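Translation initiation inhibitor (Streptococcus pyogenes, PDB 2EWC) is of unknown function but belongs to the widely conserved YjgF family and is named, without direct proof, as a putative translation initiation inhibitor. Local coordinates at residues T3-Y7 / G17-A21; Q41-F46 / G109-V114; L58-V64 / V117-K121; D67-V73 / K95-F101. All coordinates share one frame; numbering follows the deposited sequence.

Contact 1: residues T3-Y7 / G17-A21; sequences TIRRY and GLVEA
Tyr7 lies across Glu20 with ring and carboxylate planes only 18° apart, and its hydroxyl donates to the acid: OH to Glu20 OE1 is 2.8 Å, the oxygen being met nearly along its C-O bond. The tyrosine chi1 of -60° turns CG opposite the carbonyl carbon and lays the ring along the neighbouring strand, where Leu18 O sits in plane at the ring edge, 3.6 Å from CD2. Arg5 runs beside Glu20 and points the same way. Its aliphatic CD approaches OE1 to 3.3 Å, whereas NE stays 4.1 Å from OE2, too far for a salt bridge, so the two charges are merely near each other. These side chains share one face of the beta hairpin formed by strands 5-10 and 15-21. Arg5-Glu20 and Tyr7-Leu18 are antiparallel hydrogen-bonded pairs, and Gly17 joins Leu18 opposite Tyr7 in a classic beta bulge. Val19 and Arg6 point to the other face, toward the second subunit. Ile4 CG2 meets Val19 CG1 at 3.5 Å and also lies over one face of the Arg6 guanidinium, toward its rim. The polar end of Arg6 is engaged elsewhere, NH1 donating to Asp61 O of the second subunit. Tyr7 and Leu18 also touch Val56. For Glu20, a donating tyrosine hydroxyl and a nearby arginine would probably favour the charged form of the carboxylate.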
loop_
_atom_site.group_PDB
_atom_site.type_symbol
_atom_site.label_atom_id
_atom_site.label_comp_id
_atom_site.label_asym_id
_atom_site.label_seq_id
_atom_site.Cartn_x
_atom_site.Cartn_y
_atom_site.Cartn_z
ATOM N N THR B 3 35.821 -34.993 21.286
ATOM C CA THR B 3 35.582 -33.947 20.295
ATOM C C THR B 3 35.035 -32.669 20.960
ATOM O O THR B 3 35.604 -31.598 20.807
ATOM C CB THR B 3 34.690 -34.427 19.137
ATOM O OG1 THR B 3 33.542 -35.099 19.666
ATOM C CG2 THR B 3 35.467 -35.385 18.203
ATOM N N ILE B 4 33.971 -32.797 21.743
ATOM C CA ILE B 4 33.387 -31.652 22.430
ATOM C C ILE B 4 34.198 -31.327 23.689
ATOM O O ILE B 4 34.438 -32.193 24.521
ATOM C CB ILE B 4 31.900 -31.902 22.782
ATOM C CG1 ILE B 4 31.087 -32.145 21.508
ATOM C CG2 ILE B 4 31.336 -30.731 23.598
ATOM C CD1 ILE B 4 29.744 -32.796 21.753
ATOM N N ARG B 5 34.641 -30.082 23.806
ATOM C CA ARG B 5 35.323 -29.657 25.009
ATOM C C ARG B 5 34.438 -28.706 25.779
ATOM O O ARG B 5 33.823 -27.815 25.190
ATOM C CB ARG B 5 36.657 -29.008 24.670
ATOM C CG ARG B 5 37.573 -29.888 23.833
ATOM C CD ARG B 5 38.620 -29.021 23.151
ATOM N NE ARG B 5 39.890 -29.724 22.968
ATOM C CZ ARG B 5 40.770 -29.963 23.941
ATOM N NH1 ARG B 5 40.542 -29.568 25.192
ATOM N NH2 ARG B 5 41.885 -30.619 23.661
ATOM N N ARG B 6 34.385 -28.898 27.092
ATOM C CA ARG B 6 33.545 -28.101 27.972
ATOM C C ARG B 6 34.412 -27.300 28.971
ATOM O O ARG B 6 35.177 -27.892 29.723
ATOM C CB ARG B 6 32.547 -29.022 28.687
ATOM C CG ARG B 6 31.559 -29.710 27.711
ATOM C CD ARG B 6 30.824 -30.885 28.347
ATOM N NE ARG B 6 29.652 -31.276 27.554
ATOM C CZ ARG B 6 29.650 -32.220 26.612
ATOM N NH1 ARG B 6 28.527 -32.488 25.955
ATOM N NH2 ARG B 6 30.760 -32.907 26.330
ATOM N N TYR B 7 34.293 -25.972 28.962
ATOM C CA TYR B 7 35.129 -25.091 29.800
ATOM C C TYR B 7 34.276 -24.346 30.807
ATOM O O TYR B 7 33.087 -24.164 30.569
ATOM C CB TYR B 7 35.833 -24.038 28.946
ATOM C CG TYR B 7 36.753 -24.571 27.879
ATOM C CD1 TYR B 7 38.133 -24.566 28.059
ATOM C CD2 TYR B 7 36.246 -25.037 26.666
ATOM C CE1 TYR B 7 38.991 -25.047 27.054
ATOM C CE2 TYR B 7 37.083 -25.517 25.665
ATOM C CZ TYR B 7 38.448 -25.527 25.866
ATOM O OH TYR B 7 39.265 -25.991 24.871
ATOM N N GLY B 17 30.017 -23.226 30.972
ATOM C CA GLY B 17 30.152 -21.803 30.662
ATOM C C GLY B 17 30.425 -21.570 29.186
ATOM O O GLY B 17 29.885 -20.649 28.586
ATOM N N LEU B 18 31.271 -22.412 28.607
ATOM C CA LEU B 18 31.589 -22.325 27.196
ATOM C C LEU B 18 31.833 -23.736 26.653
ATOM O O LEU B 18 32.706 -24.466 27.162
ATOM C CB LEU B 18 32.858 -21.488 26.979
ATOM C CG LEU B 18 33.305 -21.418 25.516
ATOM C CD1 LEU B 18 32.443 -20.421 24.767
ATOM C CD2 LEU B 18 34.768 -21.064 25.378
ATOM N N VAL B 19 31.093 -24.105 25.613
ATOM C CA VAL B 19 31.240 -25.406 24.984
ATOM C C VAL B 19 31.887 -25.171 23.637
ATOM O O VAL B 19 31.416 -24.339 22.865
ATOM C CB VAL B 19 29.906 -26.113 24.780
ATOM C CG1 VAL B 19 30.116 -27.472 24.099
ATOM C CG2 VAL B 19 29.169 -26.294 26.089
ATOM N N GLU B 20 32.998 -25.866 23.376
ATOM C CA GLU B 20 33.670 -25.807 22.090
ATOM C C GLU B 20 33.255 -27.046 21.301
ATOM O O GLU B 20 33.365 -28.166 21.805
ATOM C CB GLU B 20 35.192 -25.790 22.301
ATOM C CG GLU B 20 36.037 -25.869 21.019
ATOM C CD GLU B 20 37.496 -26.277 21.304
ATOM O OE1 GLU B 20 38.064 -25.873 22.344
ATOM O OE2 GLU B 20 38.067 -27.018 20.481
ATOM N N ALA B 21 32.789 -26.832 20.068
ATOM C CA ALA B 21 32.302 -27.876 19.202
ATOM C C ALA B 21 32.838 -27.564 17.822
ATOM O O ALA B 21 32.272 -26.748 17.100
ATOM C CB ALA B 21 30.755 -27.880 19.190
#

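Contact 2: residues Q41-F46 / G109-V114; sequences QINGAF and GLLFQV
Helix 38-54 packs against the mixed beta sheet here, and the segment 41-46 meets the start of strand 112-119, the two axes approaching to 7.9 Å. Gln41 grips the chain ahead of the strand with both ends of its amide. OE1 accepts from Leu111 N at 2.8 Å, the donor somewhat out of the carbonyl plane, and NE2 donates to Gly109 O at 2.9 Å, with that oxygen only 3° out of the amide plane. Two bonds from one flat group fix its rotation and tell its oxygen from its nitrogen; NE2 has a further partner in Gln36 O. The Leu111 side chain crosses Gln41 at about a right angle.

This is the helix-on-sheet layer of the YjgF-type alpha/beta fold, and its apolar part centres on Phe112. With CG anti to the backbone N (chi1 -179°), the ring reaches the helix and takes Ile42 CG1 over the middle of one face, 3.8 Å from the centroid and 10° off the normal, a CH-pi contact. Ala45 CB comes instead to the ring edge, in plane, 3.6 Å from CE2. Two residues further along the strand, Val114 CG1 touches the same Ala45 CB at 3.7 Å and lies obliquely to the Phe46 ring. A water bridges Gln41 O and Phe112 O, while Phe70 meets the Phe112 ring edge-to-face and Val78 of helix 76-87 touches Ile42.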
loop_
_atom_site.group_PDB
_atom_site.type_symbol
_atom_site.label_atom_id
_atom_site.label_comp_id
_atom_site.label_asym_id
_atom_site.label_seq_id
_atom_site.Cartn_x
_atom_site.Cartn_y
_atom_site.Cartn_z
ATOM N N GLN B 41 25.234 -3.747 34.738
ATOM C CA GLN B 41 24.944 -5.188 34.599
ATOM C C GLN B 41 25.200 -5.631 33.185
ATOM O O GLN B 41 25.597 -6.760 32.965
ATOM C CB GLN B 41 23.519 -5.547 35.032
ATOM C CG GLN B 41 23.319 -5.397 36.510
ATOM C CD GLN B 41 22.081 -6.080 37.006
ATOM O OE1 GLN B 41 21.552 -6.987 36.365
ATOM N NE2 GLN B 41 21.607 -5.654 38.166
ATOM N N ILE B 42 24.960 -4.729 32.235
ATOM C CA ILE B 42 25.277 -4.978 30.842
ATOM C C ILE B 42 26.800 -5.104 30.653
ATOM O O ILE B 42 27.262 -6.087 30.059
ATOM C CB ILE B 42 24.672 -3.914 29.900
ATOM C CG1 ILE B 42 23.127 -3.992 29.942
ATOM C CG2 ILE B 42 25.199 -4.122 28.454
ATOM C CD1 ILE B 42 22.423 -2.782 29.348
ATOM N N ASN B 43 27.567 -4.141 31.176
ATOM C CA ASN B 43 29.043 -4.266 31.204
ATOM C C ASN B 43 29.546 -5.506 31.944
ATOM O O ASN B 43 30.483 -6.145 31.499
ATOM C CB ASN B 43 29.708 -3.017 31.781
ATOM C CG ASN B 43 29.718 -1.857 30.796
ATOM O OD1 ASN B 43 29.403 -0.712 31.151
ATOM N ND2 ASN B 43 30.057 -2.150 29.549
ATOM N N GLY B 44 28.927 -5.827 33.072
ATOM C CA GLY B 44 29.251 -7.028 33.811
ATOM C C GLY B 44 28.978 -8.284 32.990
ATOM O O GLY B 44 29.770 -9.214 33.003
ATOM N N ALA B 45 27.862 -8.323 32.269
ATOM C CA ALA B 45 27.571 -9.501 31.476
ATOM C C ALA B 45 28.634 -9.658 30.380
ATOM O O ALA B 45 29.119 -10.759 30.149
ATOM C CB ALA B 45 26.208 -9.409 30.889
ATOM N N PHE B 46 29.002 -8.553 29.724
ATOM C CA PHE B 46 29.965 -8.595 28.632
ATOM C C PHE B 46 31.390 -8.898 29.136
ATOM O O PHE B 46 32.192 -9.477 28.392
ATOM C CB PHE B 46 29.966 -7.289 27.831
ATOM C CG PHE B 46 28.749 -7.094 26.942
ATOM C CD1 PHE B 46 28.136 -8.163 26.309
ATOM C CD2 PHE B 46 28.269 -5.811 26.686
ATOM C CE1 PHE B 46 27.033 -7.968 25.465
ATOM C CE2 PHE B 46 27.167 -5.611 25.838
ATOM C CZ PHE B 46 26.554 -6.693 25.234
ATOM N N GLY B 109 18.308 -5.934 42.138
ATOM C CA GLY B 109 17.839 -7.154 41.493
ATOM C C GLY B 109 18.588 -7.441 40.201
ATOM O O GLY B 109 19.372 -6.605 39.741
ATOM N N LEU B 110 18.336 -8.608 39.606
ATOM C CA LEU B 110 18.967 -8.983 38.343
ATOM C C LEU B 110 18.186 -8.382 37.190
ATOM O O LEU B 110 16.961 -8.558 37.129
ATOM C CB LEU B 110 19.010 -10.505 38.192
ATOM C CG LEU B 110 19.438 -11.090 36.834
ATOM C CD1 LEU B 110 20.937 -10.758 36.500
ATOM C CD2 LEU B 110 19.209 -12.607 36.849
ATOM N N LEU B 111 18.874 -7.682 36.283
ATOM C CA LEU B 111 18.216 -6.966 35.187
ATOM C C LEU B 111 18.534 -7.463 33.785
ATOM O O LEU B 111 17.827 -7.123 32.834
ATOM C CB LEU B 111 18.535 -5.453 35.265
ATOM C CG LEU B 111 18.298 -4.768 36.624
ATOM C CD1 LEU B 111 18.947 -3.364 36.718
ATOM C CD2 LEU B 111 16.777 -4.728 37.020
ATOM N N PHE B 112 19.604 -8.241 33.637
ATOM C CA PHE B 112 20.154 -8.497 32.312
ATOM C C PHE B 112 21.032 -9.747 32.272
ATOM O O PHE B 112 21.790 -10.012 33.211
ATOM C CB PHE B 112 20.956 -7.271 31.863
ATOM C CG PHE B 112 21.566 -7.407 30.500
ATOM C CD1 PHE B 112 20.805 -7.171 29.353
ATOM C CD2 PHE B 112 22.892 -7.795 30.363
ATOM C CE1 PHE B 112 21.366 -7.306 28.074
ATOM C CE2 PHE B 112 23.467 -7.944 29.094
ATOM C CZ PHE B 112 22.694 -7.679 27.943
ATOM N N GLN B 113 20.903 -10.517 31.195
ATOM C CA GLN B 113 21.784 -11.652 30.917
ATOM C C GLN B 113 22.058 -11.629 29.434
ATOM O O GLN B 113 21.272 -11.061 28.677
ATOM C CB GLN B 113 21.136 -12.985 31.262
ATOM C CG GLN B 113 20.837 -13.211 32.738
ATOM C CD GLN B 113 20.296 -14.617 33.000
ATOM O OE1 GLN B 113 19.861 -15.303 32.078
ATOM N NE2 GLN B 113 20.299 -15.040 34.270
ATOM N N VAL B 114 23.177 -12.224 29.021
ATOM C CA VAL B 114 23.452 -12.377 27.605
ATOM C C VAL B 114 24.052 -13.762 27.337
ATOM O O VAL B 114 24.700 -14.334 28.194
ATOM C CB VAL B 114 24.318 -11.208 27.060
ATOM C CG1 VAL B 114 25.771 -11.214 27.648
ATOM C CG2 VAL B 114 24.308 -11.202 25.553
HETATM O O HOH W 1 24.318 -9.072 34.039
#

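Contact 3: residues L58-V64 / V117-K121; sequences LTLDAVV and VAYSK
Val64 and Val117 meet through both backbone and side chain: Val64 N donates to Val117 O at 2.9 Å, and Val64 CG2 comes within 3.4 Å of that same oxygen. CG2 takes this place because Val64 chi1, -58°, sets it between the backbone N and the carbonyl carbon, which leaves CG1 to reach Tyr119 CB at 3.8 Å. A second backbone bond, Tyr119 N to Ala62 O, measures 2.9 Å, its donor tilted 28° from the carbonyl plane. Between these bonds Val63 and Ala118 form an antiparallel non-hydrogen-bonded pair with their CA atoms 4.1 Å apart. Small side chains accompany this close approach: Ala62 CB lies 3.4 Å from Tyr119 O, and Ala118 CB faces Ala62 O. At the far end Leu58 places CD2 against Ser120, equally near CB and OG.

The next shell is the short 3-10 turn 60-62, in which Ala62 N bonds to Thr59 O and Val63 N to Leu60 O; it brings the Ala62 carbonyl round to the strand. The Tyr119 ring leads away from Val64 and meets Phe24. Across a subunit boundary, Val64 packs on Val19 of the third subunit and Val117 on its Tyr26.

Within the sheet, strand 63-70 thus begins beside the end of strand 112-119, which has strand 24-30 as its other neighbour, while Leu53 of helix 38-54 packs on Val63 and Ala118.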
loop_
_atom_site.group_PDB
_atom_site.type_symbol
_atom_site.label_atom_id
_atom_site.label_comp_id
_atom_site.label_asym_id
_atom_site.label_seq_id
_atom_site.Cartn_x
_atom_site.Cartn_y
_atom_site.Cartn_z
ATOM N N LEU B 58 39.991 -16.281 22.392
ATOM C CA LEU B 58 39.136 -15.482 21.527
ATOM C C LEU B 58 38.758 -14.163 22.180
ATOM O O LEU B 58 39.016 -13.921 23.358
ATOM C CB LEU B 58 37.881 -16.255 21.092
ATOM C CG LEU B 58 38.106 -17.520 20.251
ATOM C CD1 LEU B 58 36.792 -18.214 20.019
ATOM C CD2 LEU B 58 38.821 -17.191 18.920
ATOM N N THR B 59 38.096 -13.344 21.379
ATOM C CA THR B 59 37.827 -11.961 21.641
ATOM C C THR B 59 36.381 -11.738 21.116
ATOM O O THR B 59 35.853 -12.560 20.336
ATOM C CB THR B 59 38.909 -11.195 20.847
ATOM O OG1 THR B 59 39.762 -10.425 21.722
ATOM C CG2 THR B 59 38.355 -10.378 19.720
ATOM N N LEU B 60 35.739 -10.652 21.550
ATOM C CA LEU B 60 34.415 -10.243 21.049
ATOM C C LEU B 60 34.313 -10.153 19.519
ATOM O O LEU B 60 33.204 -10.263 18.974
ATOM C CB LEU B 60 34.005 -8.888 21.637
ATOM C CG LEU B 60 33.779 -8.796 23.154
ATOM C CD1 LEU B 60 33.381 -7.407 23.562
ATOM C CD2 LEU B 60 32.765 -9.790 23.610
ATOM N N ASP B 61 35.449 -9.925 18.841
ATOM C CA ASP B 61 35.509 -9.961 17.375
ATOM C C ASP B 61 35.097 -11.362 16.843
ATOM O O ASP B 61 34.689 -11.476 15.694
ATOM C CB ASP B 61 36.912 -9.614 16.849
ATOM C CG ASP B 61 37.178 -8.083 16.687
ATOM O OD1 ASP B 61 36.445 -7.200 17.229
ATOM O OD2 ASP B 61 38.189 -7.770 16.010
ATOM N N ALA B 62 35.214 -12.412 17.664
ATOM C CA ALA B 62 34.801 -13.765 17.242
ATOM C C ALA B 62 33.320 -14.023 17.441
ATOM O O ALA B 62 32.809 -15.032 16.974
ATOM C CB ALA B 62 35.604 -14.822 17.968
ATOM N N VAL B 63 32.610 -13.123 18.121
ATOM C CA VAL B 63 31.206 -13.409 18.416
ATOM C C VAL B 63 30.294 -13.182 17.205
ATOM O O VAL B 63 30.282 -12.102 16.623
ATOM C CB VAL B 63 30.706 -12.636 19.641
ATOM C CG1 VAL B 63 29.214 -12.989 19.924
ATOM C CG2 VAL B 63 31.551 -12.995 20.846
ATOM N N VAL B 64 29.548 -14.220 16.828
ATOM C CA VAL B 64 28.708 -14.184 15.634
ATOM C C VAL B 64 27.229 -13.935 15.931
ATOM O O VAL B 64 26.518 -13.363 15.091
ATOM C CB VAL B 64 28.890 -15.448 14.712
ATOM C CG1 VAL B 64 30.352 -15.594 14.265
ATOM C CG2 VAL B 64 28.405 -16.742 15.376
ATOM N N VAL B 117 26.933 -17.279 20.432
ATOM C CA VAL B 117 27.759 -18.214 19.704
ATOM C C VAL B 117 29.004 -17.434 19.217
ATOM O O VAL B 117 28.882 -16.310 18.755
ATOM C CB VAL B 117 26.980 -18.812 18.480
ATOM C CG1 VAL B 117 27.782 -19.910 17.817
ATOM C CG2 VAL B 117 25.583 -19.349 18.901
ATOM N N ALA B 118 30.184 -18.027 19.336
ATOM C CA ALA B 118 31.408 -17.481 18.727
ATOM C C ALA B 118 32.002 -18.455 17.684
ATOM O O ALA B 118 31.632 -19.631 17.644
ATOM C CB ALA B 118 32.435 -17.143 19.804
ATOM N N TYR B 119 32.931 -17.975 16.852
ATOM C CA TYR B 119 33.480 -18.806 15.796
ATOM C C TYR B 119 34.973 -18.584 15.637
ATOM O O TYR B 119 35.465 -17.458 15.775
ATOM C CB TYR B 119 32.782 -18.484 14.482
ATOM C CG TYR B 119 33.366 -19.142 13.234
ATOM C CD1 TYR B 119 33.007 -20.443 12.882
ATOM C CD2 TYR B 119 34.237 -18.450 12.390
ATOM C CE1 TYR B 119 33.492 -21.050 11.738
ATOM C CE2 TYR B 119 34.747 -19.060 11.215
ATOM C CZ TYR B 119 34.354 -20.370 10.909
ATOM O OH TYR B 119 34.815 -21.015 9.785
ATOM N N SER B 120 35.676 -19.668 15.324
ATOM C CA SER B 120 37.091 -19.623 15.028
ATOM C C SER B 120 37.481 -20.863 14.214
ATOM O O SER B 120 37.477 -21.985 14.727
ATOM C CB SER B 120 37.908 -19.545 16.313
ATOM O OG SER B 120 39.258 -19.294 15.998
ATOM N N LYS B 121 37.809 -20.640 12.949
ATOM C CA LYS B 121 38.147 -21.722 12.011
ATOM C C LYS B 121 39.452 -22.455 12.360
ATOM O O LYS B 121 40.497 -21.824 12.510
ATOM C CB LYS B 121 38.194 -21.168 10.571
ATOM C CG LYS B 121 38.750 -22.107 9.483
ATOM C CD LYS B 121 37.894 -23.346 9.296
ATOM C CE LYS B 121 38.448 -24.256 8.198
ATOM N NZ LYS B 121 38.023 -23.810 6.847
#

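Contact 4: residues D67-V73 / K95-F101; sequences DCLFRDV and KSIQTEF
Cys68 and Ser96 are paired residues of strands 63-70 and 93-98, the parallel strands of a beta-alpha-beta unit whose helix 76-87 packs on both and on Phe70; the nearly parallel axes approach to 4.8 Å. The two strands are joined by backbone hydrogen bonds whose donors alternate: Cys68 N to Lys95 O, Ile97 N to Cys68 O, Phe70 N to Ile97 O, Thr99 N to Phe70 O.

Charged contacts sit at both ends. Lys95 NZ bridges to Asp67 OD1 at 2.9 Å, on the syn side but 31° out of the carboxylate plane, with a weak second bond to OD2. Gln65 donates to OD1 as well. The pair belongs to the subunit interface, since NZ also reaches Asp67 and Asp115 of the third subunit and Asp67 OD2 reaches Lys95 of the second subunit. Arg71 NH1 meets Glu100 OE1 at 3.3 Å, their planes steeply inclined, and waters link the two groups; Leu110 O holds Arg71 NE.

Among apolar contacts, Leu69 and Ile97 lie side by side, CD2 to CB 3.9 Å, and Leu69 CB meets Phe101 CE1.

An aromatic edge meets the guanidinium: Phe101 CD2 stands over one face of Arg71, whose NH2 lies in the ring plane at its edge.

One side chain bonds to backbone, that of Gln98. Its NE2 pairs with Glu100 OE2 of the fourth subunit, and Glu100 OE2 here returns the bond. With CG anti to N (chi1 -174°), Gln98 OE1 takes Val73 N on a lone pair at 2.9 Å, with an N-H...O angle of 170°.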
loop_
_atom_site.group_PDB
_atom_site.type_symbol
_atom_site.label_atom_id
_atom_site.label_comp_id
_atom_site.label_asym_id
_atom_site.label_seq_id
_atom_site.Cartn_x
_atom_site.Cartn_y
_atom_site.Cartn_z
ATOM N N ASP B 67 22.090 -13.535 22.128
ATOM C CA ASP B 67 20.715 -13.373 22.601
ATOM C C ASP B 67 20.787 -12.515 23.865
ATOM O O ASP B 67 21.556 -12.836 24.763
ATOM C CB ASP B 67 20.083 -14.734 22.919
ATOM C CG ASP B 67 19.585 -15.448 21.681
ATOM O OD1 ASP B 67 19.603 -14.842 20.593
ATOM O OD2 ASP B 67 19.156 -16.622 21.781
ATOM N N CYS B 68 20.027 -11.424 23.912
ATOM C CA CYS B 68 20.080 -10.514 25.068
ATOM C C CYS B 68 18.787 -10.587 25.850
ATOM O O CYS B 68 17.704 -10.400 25.284
ATOM C CB CYS B 68 20.349 -9.084 24.612
ATOM S SG CYS B 68 21.660 -8.982 23.339
ATOM N N LEU B 69 18.882 -10.892 27.141
ATOM C CA LEU B 69 17.677 -11.075 27.957
ATOM C C LEU B 69 17.521 -9.894 28.919
ATOM O O LEU B 69 18.409 -9.635 29.722
ATOM C CB LEU B 69 17.732 -12.395 28.751
ATOM C CG LEU B 69 17.866 -13.753 28.031
ATOM C CD1 LEU B 69 17.782 -14.934 29.027
ATOM C CD2 LEU B 69 16.832 -13.937 26.955
ATOM N N PHE B 70 16.378 -9.215 28.870
ATOM C CA PHE B 70 16.166 -8.021 29.683
ATOM C C PHE B 70 14.953 -8.231 30.574
ATOM O O PHE B 70 13.921 -8.749 30.118
ATOM C CB PHE B 70 15.819 -6.807 28.819
ATOM C CG PHE B 70 16.930 -6.309 27.920
ATOM C CD1 PHE B 70 17.697 -5.195 28.295
ATOM C CD2 PHE B 70 17.140 -6.882 26.673
ATOM C CE1 PHE B 70 18.701 -4.712 27.482
ATOM C CE2 PHE B 70 18.145 -6.393 25.828
ATOM C CZ PHE B 70 18.939 -5.313 26.237
ATOM N N ARG B 71 15.033 -7.771 31.816
ATOM C CA ARG B 71 13.820 -7.660 32.622
ATOM C C ARG B 71 12.893 -6.567 32.023
ATOM O O ARG B 71 11.663 -6.682 32.092
ATOM C CB ARG B 71 14.182 -7.333 34.078
ATOM C CG ARG B 71 13.005 -7.308 35.039
ATOM C CD ARG B 71 13.496 -7.052 36.478
ATOM N NE ARG B 71 14.301 -8.163 37.019
ATOM C CZ ARG B 71 13.815 -9.284 37.554
ATOM N NH1 ARG B 71 12.490 -9.489 37.632
ATOM N NH2 ARG B 71 14.668 -10.196 38.040
ATOM N N ASP B 72 13.506 -5.521 31.450
ATOM C CA ASP B 72 12.816 -4.407 30.776
ATOM C C ASP B 72 13.479 -4.219 29.410
ATOM O O ASP B 72 14.539 -3.595 29.332
ATOM C CB ASP B 72 12.903 -3.088 31.600
ATOM C CG ASP B 72 12.148 -1.905 30.937
ATOM O OD1 ASP B 72 11.585 -2.074 29.829
ATOM O OD2 ASP B 72 12.101 -0.787 31.526
ATOM N N VAL B 73 12.855 -4.744 28.357
ATOM C CA VAL B 73 13.434 -4.714 27.015
ATOM C C VAL B 73 13.625 -3.280 26.476
ATOM O O VAL B 73 14.431 -3.051 25.575
ATOM C CB VAL B 73 12.615 -5.596 26.028
ATOM C CG1 VAL B 73 11.285 -4.934 25.650
ATOM C CG2 VAL B 73 13.449 -5.942 24.796
ATOM N N LYS B 95 19.278 -10.905 18.805
ATOM C CA LYS B 95 17.892 -10.627 19.116
ATOM C C LYS B 95 17.799 -10.291 20.603
ATOM O O LYS B 95 18.686 -10.668 21.379
ATOM C CB LYS B 95 16.993 -11.818 18.746
ATOM C CG LYS B 95 17.208 -13.050 19.540
ATOM C CD LYS B 95 15.954 -13.947 19.390
ATOM C CE LYS B 95 16.149 -15.317 20.006
ATOM N NZ LYS B 95 17.291 -16.006 19.318
ATOM N N SER B 96 16.746 -9.577 20.983
ATOM C CA SER B 96 16.522 -9.205 22.380
ATOM C C SER B 96 15.145 -9.734 22.826
ATOM O O SER B 96 14.205 -9.793 22.034
ATOM C CB SER B 96 16.567 -7.679 22.529
ATOM O OG SER B 96 17.849 -7.190 22.144
ATOM N N ILE B 97 15.041 -10.131 24.084
ATOM C CA ILE B 97 13.819 -10.741 24.635
ATOM C C ILE B 97 13.600 -10.154 26.026
ATOM O O ILE B 97 14.556 -9.929 26.772
ATOM C CB ILE B 97 14.014 -12.272 24.748
ATOM C CG1 ILE B 97 13.997 -12.910 23.375
ATOM C CG2 ILE B 97 12.958 -12.985 25.642
ATOM C CD1 ILE B 97 14.881 -14.167 23.380
ATOM N N GLN B 98 12.350 -9.912 26.383
ATOM C CA GLN B 98 12.027 -9.559 27.754
ATOM C C GLN B 98 11.616 -10.827 28.475
ATOM O O GLN B 98 10.804 -11.589 27.969
ATOM C CB GLN B 98 10.902 -8.532 27.816
ATOM C CG GLN B 98 10.629 -8.008 29.238
ATOM C CD GLN B 98 9.745 -6.767 29.244
ATOM O OE1 GLN B 98 10.170 -5.685 28.831
ATOM N NE2 GLN B 98 8.507 -6.918 29.718
ATOM N N THR B 99 12.174 -11.066 29.649
ATOM C CA THR B 99 11.804 -12.251 30.415
ATOM C C THR B 99 11.935 -11.973 31.918
ATOM O O THR B 99 12.726 -11.121 32.359
ATOM C CB THR B 99 12.643 -13.491 29.979
ATOM O OG1 THR B 99 12.278 -14.648 30.762
ATOM C CG2 THR B 99 14.151 -13.199 30.151
ATOM N N GLU B 100 11.162 -12.694 32.709
ATOM C CA GLU B 100 11.410 -12.749 34.130
ATOM C C GLU B 100 12.644 -13.611 34.298
ATOM O O GLU B 100 13.008 -14.359 33.387
ATOM C CB GLU B 100 10.227 -13.380 34.867
ATOM C CG GLU B 100 8.963 -12.531 34.784
ATOM C CD GLU B 100 9.172 -11.138 35.377
ATOM O OE1 GLU B 100 9.824 -11.023 36.441
ATOM O OE2 GLU B 100 8.702 -10.158 34.766
ATOM N N PHE B 101 13.264 -13.499 35.463
ATOM C CA PHE B 101 14.407 -14.304 35.838
ATOM C C PHE B 101 14.065 -15.028 37.133
ATOM O O PHE B 101 13.256 -14.529 37.927
ATOM C CB PHE B 101 15.629 -13.403 36.073
ATOM C CG PHE B 101 16.125 -12.696 34.821
ATOM C CD1 PHE B 101 16.644 -13.409 33.764
ATOM C CD2 PHE B 101 16.043 -11.316 34.708
ATOM C CE1 PHE B 101 17.092 -12.770 32.609
ATOM C CE2 PHE B 101 16.521 -10.663 33.573
ATOM C CZ PHE B 101 17.035 -11.392 32.519
HETATM O O HOH W 2 19.782 -17.688 19.460
HETATM O O HOH W 3 10.331 -9.047 32.997
HETATM O O HOH W 4 11.982 -12.084 38.116
HETATM O O HOH W 5 10.006 -7.991 37.187
HETATM O O HOH W 6 9.005 -3.549 30.434
#

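In the fold
All four contacts reach one mixed sheet, ordered 5-10, 15-21, 24-30, 112-119, 63-70, 93-98. Contact 1 closes first along the chain, joining the hairpin at one edge; contact 4 lies at the other, with their centres about 25 Å apart on opposite sides of the chain's centre. Contacts 2 and 3 alternate in sequence and use opposite ends of strand 112-119, while the segments of contact 4 both fall within the span of each. The centres of contacts 2 and 3 are about 20 Å apart. Contacts 2 and 4 touch directly, Gln113 O probably accepting from Leu69 N on the neighbouring strand. The sheet therefore ties distant sequence together, and contacts 1, 3 and 4 also meet neighbouring subunits, whereas contact 2 stays internal.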